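Local structure of annexin (Schistosoma mansoni, 4MDU) at residues Phe9-Ser14 against Thr67-Gln72; Leu15-Asp20 against Asn140-Ala145; Ile134-Trp139 against Leu284-Asp289; Ile288-Leu293 against Glu321-Asp326. The protein binds acidic phospholipid membranes in a calcium-dependent manner, aggregates liposomes when calcium is present, and takes part in worm reproduction and host-parasite interaction. All coordinates share one frame; numbering follows the deposited sequence.

Contact 1: residues Phe9-Ser14 against Thr67-Gln72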
# COMPACT_ATOMS: atom_id res chain seq x y z
N PHE B 9 -2.45 -13.37 -27.57
CA PHE B 9 -1.77 -12.09 -27.68
C PHE B 9 -1.28 -11.81 -29.10
O PHE B 9 -1.03 -10.66 -29.47
CB PHE B 9 -0.60 -12.00 -26.70
CG PHE B 9 -0.96 -11.35 -25.38
CD1 PHE B 9 -2.28 -11.17 -25.02
CD2 PHE B 9 0.04 -10.92 -24.51
CE1 PHE B 9 -2.62 -10.59 -23.82
CE2 PHE B 9 -0.30 -10.32 -23.30
CZ PHE B 9 -1.64 -10.16 -22.96
N GLY B 10 -1.13 -12.87 -29.89
CA GLY B 10 -0.51 -12.73 -31.20
C GLY B 10 1.01 -12.69 -31.13
O GLY B 10 1.59 -12.70 -30.05
N ILE B 11 1.65 -12.63 -32.30
CA ILE B 11 3.10 -12.75 -32.40
C ILE B 11 3.86 -11.89 -31.40
O ILE B 11 4.94 -12.28 -30.94
CB ILE B 11 3.62 -12.44 -33.82
CG1 ILE B 11 3.06 -13.43 -34.84
CG2 ILE B 11 5.14 -12.50 -33.84
CD1 ILE B 11 1.63 -13.14 -35.26
N THR B 12 3.30 -10.74 -31.06
CA THR B 12 3.95 -9.85 -30.11
C THR B 12 2.99 -9.22 -29.11
O THR B 12 1.77 -9.29 -29.26
CB THR B 12 4.69 -8.71 -30.82
OG1 THR B 12 3.74 -7.82 -31.42
CG2 THR B 12 5.63 -9.25 -31.87
N ARG B 13 3.56 -8.60 -28.09
CA ARG B 13 2.82 -7.67 -27.26
C ARG B 13 2.49 -6.50 -28.18
O ARG B 13 3.15 -6.31 -29.20
CB ARG B 13 3.68 -7.18 -26.10
CG ARG B 13 4.04 -8.27 -25.08
CD ARG B 13 2.82 -8.72 -24.32
NE ARG B 13 2.07 -7.58 -23.78
CZ ARG B 13 2.04 -7.24 -22.49
NH1 ARG B 13 2.73 -7.95 -21.59
NH2 ARG B 13 1.33 -6.19 -22.10
N SER B 14 1.49 -5.72 -27.82
CA SER B 14 1.04 -4.66 -28.71
C SER B 14 2.14 -3.62 -28.92
O SER B 14 2.83 -3.25 -27.97
CB SER B 14 -0.21 -4.00 -28.14
OG SER B 14 -0.15 -2.60 -28.39
N THR B 67 10.27 -15.84 -27.14
CA THR B 67 9.13 -15.00 -26.79
C THR B 67 7.96 -15.91 -26.47
O THR B 67 7.98 -17.12 -26.78
CB THR B 67 8.70 -14.13 -27.95
OG1 THR B 67 8.13 -14.96 -28.96
CG2 THR B 67 9.87 -13.37 -28.52
N ASN B 68 6.93 -15.34 -25.86
CA ASN B 68 5.69 -16.06 -25.58
C ASN B 68 5.12 -16.73 -26.85
O ASN B 68 4.78 -17.91 -26.83
CB ASN B 68 4.66 -15.11 -24.97
CG ASN B 68 3.31 -15.78 -24.78
OD1 ASN B 68 3.13 -16.59 -23.88
ND2 ASN B 68 2.34 -15.43 -25.63
N TYR B 69 5.03 -15.98 -27.94
CA TYR B 69 4.59 -16.57 -29.20
C TYR B 69 5.41 -17.82 -29.59
O TYR B 69 4.84 -18.87 -29.90
CB TYR B 69 4.59 -15.54 -30.34
CG TYR B 69 4.04 -16.14 -31.62
CD1 TYR B 69 2.67 -16.13 -31.88
CD2 TYR B 69 4.88 -16.75 -32.54
CE1 TYR B 69 2.16 -16.70 -33.03
CE2 TYR B 69 4.38 -17.32 -33.69
CZ TYR B 69 3.02 -17.29 -33.93
OH TYR B 69 2.53 -17.85 -35.09
N GLU B 70 6.73 -17.72 -29.56
CA GLU B 70 7.54 -18.89 -29.87
C GLU B 70 7.31 -20.05 -28.88
O GLU B 70 7.22 -21.21 -29.29
CB GLU B 70 9.01 -18.52 -29.97
CG GLU B 70 9.29 -17.53 -31.09
CD GLU B 70 10.65 -16.86 -30.95
OE1 GLU B 70 11.21 -16.82 -29.83
OE2 GLU B 70 11.16 -16.36 -31.97
N ARG B 71 7.20 -19.73 -27.60
CA ARG B 71 7.02 -20.79 -26.61
C ARG B 71 5.75 -21.56 -26.93
O ARG B 71 5.75 -22.79 -27.01
CB ARG B 71 7.01 -20.23 -25.17
CG ARG B 71 8.35 -19.58 -24.75
CD ARG B 71 8.46 -19.34 -23.25
NE ARG B 71 7.48 -18.36 -22.77
CZ ARG B 71 7.69 -17.05 -22.71
NH1 ARG B 71 8.85 -16.54 -23.11
NH2 ARG B 71 6.75 -16.24 -22.25
N GLN B 72 4.66 -20.83 -27.14
CA GLN B 72 3.39 -21.43 -27.53
C GLN B 72 3.52 -22.19 -28.85
O GLN B 72 2.98 -23.29 -28.99
CB GLN B 72 2.31 -20.36 -27.60
CG GLN B 72 2.07 -19.71 -26.24
CD GLN B 72 1.73 -20.73 -25.17
OE1 GLN B 72 0.69 -21.37 -25.24
NE2 GLN B 72 2.61 -20.89 -24.19
O HOH W 1 2.82 -13.24 -27.68
O HOH W 2 5.36 -12.95 -27.96

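Contact 2: residues Leu15-Asp20 against Asn140-Ala145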
# COMPACT_ATOMS: atom_id res chain seq x y z
N LEU B 15 2.29 -3.12 -30.15
CA LEU B 15 3.33 -2.15 -30.48
C LEU B 15 3.20 -0.84 -29.72
O LEU B 15 4.15 -0.04 -29.64
CB LEU B 15 3.37 -1.84 -31.98
CG LEU B 15 4.68 -2.22 -32.66
CD1 LEU B 15 4.80 -3.74 -32.69
CD2 LEU B 15 4.71 -1.65 -34.07
N ILE B 16 2.03 -0.61 -29.14
CA ILE B 16 1.83 0.60 -28.37
C ILE B 16 2.82 0.70 -27.18
O ILE B 16 3.11 1.81 -26.72
CB ILE B 16 0.39 0.69 -27.88
CG1 ILE B 16 0.04 2.14 -27.57
CG2 ILE B 16 0.18 -0.22 -26.68
CD1 ILE B 16 -1.41 2.47 -27.81
N HIS B 17 3.34 -0.43 -26.72
CA HIS B 17 4.36 -0.45 -25.64
C HIS B 17 5.79 -0.28 -26.14
O HIS B 17 6.73 -0.20 -25.34
CB HIS B 17 4.32 -1.76 -24.84
CG HIS B 17 2.96 -2.12 -24.32
ND1 HIS B 17 2.37 -1.48 -23.25
CD2 HIS B 17 2.08 -3.07 -24.71
CE1 HIS B 17 1.19 -2.02 -23.01
NE2 HIS B 17 0.99 -2.98 -23.89
N SER B 18 5.96 -0.23 -27.45
CA SER B 18 7.25 -0.50 -28.06
C SER B 18 8.19 0.69 -28.16
O SER B 18 9.39 0.51 -28.35
CB SER B 18 7.05 -1.09 -29.45
OG SER B 18 6.91 -2.49 -29.39
N PHE B 19 7.66 1.89 -28.05
CA PHE B 19 8.49 3.08 -28.21
C PHE B 19 8.47 3.95 -26.97
O PHE B 19 7.43 4.09 -26.32
CB PHE B 19 8.02 3.88 -29.43
CG PHE B 19 8.00 3.09 -30.69
CD1 PHE B 19 9.12 3.03 -31.50
CD2 PHE B 19 6.87 2.41 -31.08
CE1 PHE B 19 9.11 2.31 -32.69
CE2 PHE B 19 6.85 1.68 -32.26
CZ PHE B 19 7.97 1.63 -33.06
N ASP B 20 9.62 4.53 -26.63
CA ASP B 20 9.69 5.45 -25.50
C ASP B 20 8.97 6.76 -25.84
O ASP B 20 8.49 6.93 -26.97
CB ASP B 20 11.14 5.69 -25.08
CG ASP B 20 11.94 6.49 -26.10
OD1 ASP B 20 13.18 6.41 -26.06
OD2 ASP B 20 11.34 7.20 -26.93
N ASN B 140 -5.78 -2.23 -24.70
CA ASN B 140 -7.14 -2.70 -24.91
C ASN B 140 -7.29 -4.17 -25.31
O ASN B 140 -8.02 -4.93 -24.67
CB ASN B 140 -7.88 -1.78 -25.90
CG ASN B 140 -8.12 -0.40 -25.34
OD1 ASN B 140 -8.15 -0.21 -24.11
ND2 ASN B 140 -8.28 0.60 -26.22
N ASP B 141 -6.62 -4.56 -26.39
CA ASP B 141 -6.71 -5.91 -26.90
C ASP B 141 -6.11 -6.96 -25.96
O ASP B 141 -6.61 -8.07 -25.84
CB ASP B 141 -6.06 -5.98 -28.27
CG ASP B 141 -6.87 -5.25 -29.33
OD1 ASP B 141 -8.10 -5.23 -29.17
OD2 ASP B 141 -6.31 -4.71 -30.29
N GLU B 142 -5.02 -6.58 -25.29
CA GLU B 142 -4.38 -7.46 -24.33
C GLU B 142 -5.32 -7.69 -23.17
O GLU B 142 -5.49 -8.82 -22.71
CB GLU B 142 -3.05 -6.85 -23.88
CG GLU B 142 -2.10 -6.69 -25.06
CD GLU B 142 -0.89 -5.81 -24.78
OE1 GLU B 142 -1.02 -4.85 -23.99
OE2 GLU B 142 0.18 -6.07 -25.38
N MET B 143 -5.95 -6.61 -22.72
CA MET B 143 -6.85 -6.65 -21.58
C MET B 143 -8.01 -7.61 -21.85
O MET B 143 -8.38 -8.40 -20.97
CB MET B 143 -7.37 -5.24 -21.27
CG MET B 143 -8.30 -5.17 -20.08
SD MET B 143 -7.45 -5.31 -18.49
CE MET B 143 -8.62 -6.33 -17.63
N LYS B 144 -8.55 -7.54 -23.07
CA LYS B 144 -9.68 -8.40 -23.47
C LYS B 144 -9.23 -9.85 -23.54
O LYS B 144 -9.97 -10.75 -23.15
CB LYS B 144 -10.27 -7.96 -24.83
CG LYS B 144 -10.91 -6.57 -24.82
CD LYS B 144 -11.37 -6.15 -26.22
CE LYS B 144 -11.89 -4.72 -26.23
NZ LYS B 144 -12.53 -4.36 -27.55
N ALA B 145 -8.02 -10.07 -24.05
CA ALA B 145 -7.45 -11.43 -24.04
C ALA B 145 -7.29 -11.95 -22.61
O ALA B 145 -7.50 -13.13 -22.35
CB ALA B 145 -6.13 -11.48 -24.78

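Contact 3: residues Ile134-Trp139 against Leu284-Asp289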
# COMPACT_ATOMS: atom_id res chain seq x y z
N ILE B 134 -0.36 -5.29 -12.95
CA ILE B 134 -0.80 -5.98 -14.16
C ILE B 134 -1.66 -5.09 -15.08
O ILE B 134 -1.33 -4.92 -16.26
CB ILE B 134 -1.56 -7.28 -13.80
CG1 ILE B 134 -0.58 -8.30 -13.21
CG2 ILE B 134 -2.26 -7.84 -15.04
CD1 ILE B 134 -1.20 -9.64 -12.92
N PHE B 135 -2.73 -4.51 -14.55
CA PHE B 135 -3.62 -3.70 -15.39
C PHE B 135 -2.92 -2.53 -16.05
O PHE B 135 -3.15 -2.23 -17.22
CB PHE B 135 -4.83 -3.21 -14.59
CG PHE B 135 -5.78 -4.30 -14.23
CD1 PHE B 135 -5.94 -5.39 -15.06
CD2 PHE B 135 -6.49 -4.25 -13.05
CE1 PHE B 135 -6.82 -6.42 -14.73
CE2 PHE B 135 -7.38 -5.27 -12.71
CZ PHE B 135 -7.54 -6.36 -13.54
N THR B 136 -2.06 -1.86 -15.29
CA THR B 136 -1.24 -0.79 -15.84
C THR B 136 -0.59 -1.19 -17.16
O THR B 136 -0.52 -0.38 -18.09
CB THR B 136 -0.15 -0.36 -14.84
OG1 THR B 136 -0.75 0.39 -13.78
CG2 THR B 136 0.88 0.50 -15.52
N THR B 137 -0.14 -2.44 -17.25
CA THR B 137 0.66 -2.87 -18.39
C THR B 137 -0.13 -3.47 -19.56
O THR B 137 0.46 -3.97 -20.52
CB THR B 137 1.72 -3.91 -17.97
OG1 THR B 137 1.06 -5.12 -17.59
CG2 THR B 137 2.52 -3.38 -16.78
N LEU B 138 -1.46 -3.43 -19.50
CA LEU B 138 -2.25 -4.02 -20.59
C LEU B 138 -2.98 -2.97 -21.39
O LEU B 138 -3.74 -2.17 -20.84
CB LEU B 138 -3.26 -5.04 -20.04
CG LEU B 138 -2.66 -6.25 -19.31
CD1 LEU B 138 -3.75 -7.03 -18.58
CD2 LEU B 138 -1.91 -7.16 -20.29
N TRP B 139 -2.79 -2.99 -22.70
CA TRP B 139 -3.64 -2.15 -23.54
C TRP B 139 -4.92 -2.89 -23.94
O TRP B 139 -5.13 -4.05 -23.55
CB TRP B 139 -2.89 -1.57 -24.74
CG TRP B 139 -3.30 -0.14 -24.98
CD1 TRP B 139 -4.11 0.33 -25.98
CD2 TRP B 139 -2.97 0.99 -24.16
NE1 TRP B 139 -4.28 1.69 -25.84
CE2 TRP B 139 -3.60 2.12 -24.73
CE3 TRP B 139 -2.19 1.17 -23.01
CZ2 TRP B 139 -3.46 3.40 -24.20
CZ3 TRP B 139 -2.06 2.45 -22.48
CH2 TRP B 139 -2.70 3.55 -23.07
N LEU B 284 0.81 6.96 -15.16
CA LEU B 284 1.55 8.11 -15.69
C LEU B 284 3.00 7.75 -15.93
O LEU B 284 3.57 8.06 -16.99
CB LEU B 284 1.46 9.31 -14.73
CG LEU B 284 2.15 10.60 -15.20
CD1 LEU B 284 1.74 10.97 -16.62
CD2 LEU B 284 1.88 11.74 -14.21
N ARG B 285 3.59 7.07 -14.95
CA ARG B 285 5.01 6.73 -15.02
C ARG B 285 5.24 5.64 -16.04
O ARG B 285 6.30 5.57 -16.65
CB ARG B 285 5.55 6.34 -13.63
CG ARG B 285 5.57 7.50 -12.63
CD ARG B 285 6.32 7.12 -11.31
NE ARG B 285 7.75 6.91 -11.54
CZ ARG B 285 8.58 6.25 -10.73
NH1 ARG B 285 8.14 5.71 -9.59
NH2 ARG B 285 9.85 6.12 -11.07
N TYR B 286 4.23 4.79 -16.26
CA TYR B 286 4.33 3.80 -17.32
C TYR B 286 4.57 4.52 -18.65
O TYR B 286 5.25 4.01 -19.55
CB TYR B 286 3.06 2.95 -17.42
CG TYR B 286 3.23 1.81 -18.39
CD1 TYR B 286 2.71 1.87 -19.68
CD2 TYR B 286 3.95 0.69 -18.02
CE1 TYR B 286 2.89 0.81 -20.57
CE2 TYR B 286 4.14 -0.36 -18.90
CZ TYR B 286 3.62 -0.31 -20.16
OH TYR B 286 3.84 -1.39 -21.00
N ALA B 287 3.97 5.69 -18.76
CA ALA B 287 4.15 6.50 -19.94
C ALA B 287 5.46 7.30 -19.91
O ALA B 287 6.25 7.20 -20.84
CB ALA B 287 2.97 7.43 -20.14
N ILE B 288 5.69 8.07 -18.85
CA ILE B 288 6.76 9.08 -18.91
C ILE B 288 8.06 8.71 -18.17
O ILE B 288 9.05 9.44 -18.25
CB ILE B 288 6.28 10.44 -18.39
CG1 ILE B 288 6.08 10.39 -16.88
CG2 ILE B 288 4.97 10.84 -19.08
CD1 ILE B 288 5.97 11.77 -16.22
N ASP B 289 8.08 7.59 -17.47
CA ASP B 289 9.25 7.24 -16.67
C ASP B 289 9.33 5.72 -16.47
O ASP B 289 9.62 5.24 -15.38
CB ASP B 289 9.18 7.97 -15.32
CG ASP B 289 10.48 7.87 -14.50
OD1 ASP B 289 11.56 7.67 -15.09
OD2 ASP B 289 10.40 8.01 -13.26
O HOH W 3 3.16 -3.77 -21.33

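Contact 4: residues Ile288-Leu293 against Glu321-Asp326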
# COMPACT_ATOMS: atom_id res chain seq x y z
N ILE B 288 5.69 8.07 -18.85
CA ILE B 288 6.76 9.08 -18.91
C ILE B 288 8.06 8.71 -18.17
O ILE B 288 9.05 9.44 -18.25
CB ILE B 288 6.28 10.44 -18.39
CG1 ILE B 288 6.08 10.39 -16.88
CG2 ILE B 288 4.97 10.84 -19.08
CD1 ILE B 288 5.97 11.77 -16.22
N ASP B 289 8.08 7.59 -17.47
CA ASP B 289 9.25 7.24 -16.67
C ASP B 289 9.33 5.72 -16.47
O ASP B 289 9.62 5.24 -15.38
CB ASP B 289 9.18 7.97 -15.32
CG ASP B 289 10.48 7.87 -14.50
OD1 ASP B 289 11.56 7.67 -15.09
OD2 ASP B 289 10.40 8.01 -13.26
N ARG B 290 9.07 4.98 -17.54
CA ARG B 290 8.82 3.55 -17.42
C ARG B 290 10.00 2.74 -16.90
O ARG B 290 9.82 1.92 -16.00
CB ARG B 290 8.31 2.94 -18.73
CG ARG B 290 7.62 1.59 -18.48
CD ARG B 290 7.44 0.80 -19.75
NE ARG B 290 6.59 1.52 -20.68
CZ ARG B 290 6.39 1.14 -21.93
NH1 ARG B 290 6.98 0.05 -22.40
NH2 ARG B 290 5.60 1.86 -22.72
N PRO B 291 11.20 2.93 -17.48
CA PRO B 291 12.31 2.10 -16.99
C PRO B 291 12.50 2.19 -15.48
O PRO B 291 12.69 1.16 -14.84
CB PRO B 291 13.52 2.66 -17.74
CG PRO B 291 12.92 3.06 -19.08
CD PRO B 291 11.58 3.67 -18.70
N SER B 292 12.43 3.40 -14.93
CA SER B 292 12.59 3.59 -13.50
C SER B 292 11.46 2.96 -12.72
O SER B 292 11.69 2.31 -11.71
CB SER B 292 12.67 5.08 -13.13
OG SER B 292 13.79 5.68 -13.72
N LEU B 293 10.23 3.19 -13.19
CA LEU B 293 9.03 2.65 -12.55
C LEU B 293 9.09 1.14 -12.37
O LEU B 293 8.80 0.62 -11.30
CB LEU B 293 7.76 2.98 -13.35
CG LEU B 293 6.51 2.19 -12.89
CD1 LEU B 293 5.96 2.71 -11.58
CD2 LEU B 293 5.42 2.22 -13.96
N GLU B 321 10.38 -9.42 -23.35
CA GLU B 321 10.17 -9.24 -24.78
C GLU B 321 9.71 -7.83 -25.11
O GLU B 321 9.36 -7.55 -26.24
CB GLU B 321 9.24 -10.32 -25.37
CG GLU B 321 7.88 -10.47 -24.71
CD GLU B 321 7.07 -11.63 -25.31
OE1 GLU B 321 7.29 -12.79 -24.91
OE2 GLU B 321 6.23 -11.37 -26.21
N ILE B 322 9.75 -6.93 -24.13
CA ILE B 322 9.37 -5.54 -24.41
C ILE B 322 10.49 -4.54 -24.14
O ILE B 322 11.03 -3.93 -25.07
CB ILE B 322 8.11 -5.12 -23.63
CG1 ILE B 322 6.97 -6.11 -23.91
CG2 ILE B 322 7.68 -3.69 -24.03
CD1 ILE B 322 5.79 -5.95 -22.98
N ASP B 323 10.86 -4.38 -22.88
CA ASP B 323 11.74 -3.28 -22.54
C ASP B 323 12.69 -3.61 -21.39
O ASP B 323 13.24 -2.71 -20.76
CB ASP B 323 10.89 -2.05 -22.17
CG ASP B 323 9.77 -2.41 -21.22
OD1 ASP B 323 9.78 -3.56 -20.70
OD2 ASP B 323 8.88 -1.56 -21.01
N LEU B 324 12.87 -4.89 -21.11
CA LEU B 324 13.64 -5.29 -19.94
C LEU B 324 15.10 -4.73 -19.92
O LEU B 324 15.56 -4.28 -18.90
CB LEU B 324 13.60 -6.81 -19.74
CG LEU B 324 14.43 -7.30 -18.54
CD1 LEU B 324 13.97 -6.62 -17.24
CD2 LEU B 324 14.34 -8.82 -18.41
N GLN B 325 15.79 -4.73 -21.05
CA GLN B 325 17.13 -4.15 -21.08
C GLN B 325 17.16 -2.70 -20.59
O GLN B 325 18.05 -2.32 -19.83
CB GLN B 325 17.75 -4.24 -22.47
CG GLN B 325 19.22 -3.81 -22.49
CD GLN B 325 20.11 -4.76 -21.70
OE1 GLN B 325 20.89 -4.33 -20.85
NE2 GLN B 325 19.99 -6.05 -21.98
N ASP B 326 16.18 -1.90 -21.00
CA ASP B 326 16.14 -0.52 -20.57
C ASP B 326 15.84 -0.44 -19.09
O ASP B 326 16.32 0.46 -18.39
CB ASP B 326 15.10 0.27 -21.38
CG ASP B 326 15.54 0.48 -22.82
OD1 ASP B 326 14.73 0.26 -23.74
OD2 ASP B 326 16.71 0.83 -23.03

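Contact 1: residues Phe9-Ser14 against Thr67-Gln72
Gly10 and Ile11 of the N-terminal tail pack on Tyr69 in a water-bridged surface contact at the start of helix 68-82, in the first annexin repeat. The face of the Tyr69 ring receives Ile11 CG1 nearly over its centre, 3.9 Å from the ring centroid and 13° off the normal, as a CH-pi contact. The side chains lie alongside, pointing the same way. With CG anti to the backbone N (chi1 -176°), the ring stands beside the tail's main chain, and Tyr69 CD1 comes to 3.4 Å from Ile11 CA. Two waters span the polar part of the interface: one donates to Gly10 O and accepts from Asn68 ND2, while the other donates to Ile11 O and accepts from Tyr69 N at 3.0 Å. The helix start is held by a capping box, in which Glu70 N donates to Thr67 OG1 at 3.2 Å and Thr67 N to Glu70 OE1 at 3.0 Å. Asn68 N donates to Glu321 OE1. The ring thus packs on the tail's main chain as well as on Ile11 CG1. Gly10 O is reached through the Asn68 side chain, whereas the helix's positive end would probably favour Ile11 O and its water.

Contact 2: residues Leu15-Asp20 against Asn140-Ala145
His17 brings the edge of its imidazole ring up to the carboxylate of Glu142, the two side chains approaching from opposite directions in the protein interior. NE2 of His17 donates to Glu142 OE1 at 2.7 Å, with a nearly straight N-H...O angle of 167°. OE1 lies close to the imidazole plane and is met on its syn lone pair, and ring and carboxylate are themselves almost coplanar, 12° apart. Ile16 CG2 sits 3.9 Å above the ring plane, over its centre, and so backs one face of the imidazole. Glu142 reaches across from the first turn of its helix with its chain extended beyond CG (chi2 167°). Both of its oxygens are shared: OE1 also accepts from Trp139 N, and OE2 forms a salt bridge with Arg13 NE and accepts a hydrogen bond from Ser14 N. Four donors around one buried carboxylate, one of them an arginine, would be expected to keep it ionised. The contact pins the short 3-10 turn of the N-terminal tail to the beginning of helix 140-156 in the second annexin repeat, while on either side of His17 in sequence Leu15 rests on helix 195-199 and Phe19 on helix 201-204.

Contact 3: residues Ile134-Trp139 against Leu284-Asp289
Helix 128-136 of the second annexin repeat and helix 274-288, which begins in the third, pack together here, with Thr136 and Thr137 meeting Tyr286 in the protein interior. Thr136 CG2 lies 3.8 Å from Tyr286 CB, the two side chains sliding past each other in opposite directions. Thr136 O stands 4.2 Å above the ring plane, over its centre, while the guanidinium of Arg290 makes a cation-pi contact on the opposite face. Thr137 crosses Tyr286 at about a right angle, and its CG2 comes to 4.0 Å from Tyr286 CE2. That methyl is set by its hydroxyl: chi1 of 69° puts OG1 between the backbone N and the carbonyl carbon, where it donates to Ile134 O at 2.7 Å. The same oxygen also accepts from Thr137 N. At the far end of the ring, Tyr286 OH binds Arg319 NH1 and a water, which in turn donates to Thr137 O at 2.8 Å. The Thr136 side chain is about 11 Å from those of Asp128 and Asp275, ligands of one calcium ion and located where these same two helices begin, consistent with an annexin calcium and phospholipid site shared by a pair of repeats.

Contact 4: residues Ile288-Leu293 against Glu321-Asp326
Asp323 OD2 is gripped by two arginines, Arg290 across the contact and Arg319 from helix 311-320, each in a salt bridge. Arg290 NH1 donates to Asp323 OD2 at 2.9 Å, with an N-H...O angle of 168°. OD2 lies essentially in the guanidinium plane, but the arginine meets it on the anti side and 32° out of the carboxylate plane. The two flat groups are strongly turned against each other, and the side chains cross at about a right angle. Arg290 bends at chi3 (-62°), which brings NH1 round to the acid while CD also stays close, 3.0 Å from Asp323 OD2. The guanidinium is fixed at further points: NE donates to Tyr286 O and NH1 also to His17 O. Ile322 CG2 lies 4.1 Å from Arg290 NH1, at the edge of the guanidinium. Both partners come from helix starts within the fourth annexin repeat, that of helix 290-301 and that of helix 324-335. Asp323 holds the N-cap position of the latter, yet its side chain makes no capping bond; its carboxylate is instead engaged with the arginines. The helices meet more directly a little farther along, where Pro291 CB packs 3.6 Å from the backbone Asp326 O. Their side chains touch loosely, Pro291 CG being 4.2 Å from Asp326 CB. Asp326 packs here through its main chain and CB, while its carboxylate leads away to a salt bridge with Arg27.

In the fold
From the N terminus, contact 1 closes the loop from the tail to repeat 1 at helix 68-82, and contact 2 closes the longer one to helix 140-156 of repeat 2; the two cross along the chain. Contact 3 opens just before the second segment of contact 2 and therefore crosses it too, closing a long loop from the second repeat to residues 284-289. Contact 4 starts on that same piece of chain, sharing Ile288 and Asp289, and closes a short loop inside the fourth repeat. Contact 1 precedes contacts 3 and 4 in series, yet Arg13 packs on Leu138 and Ile322. The tail thereby links all four contacts and touches parts of repeats 1, 2 and 4.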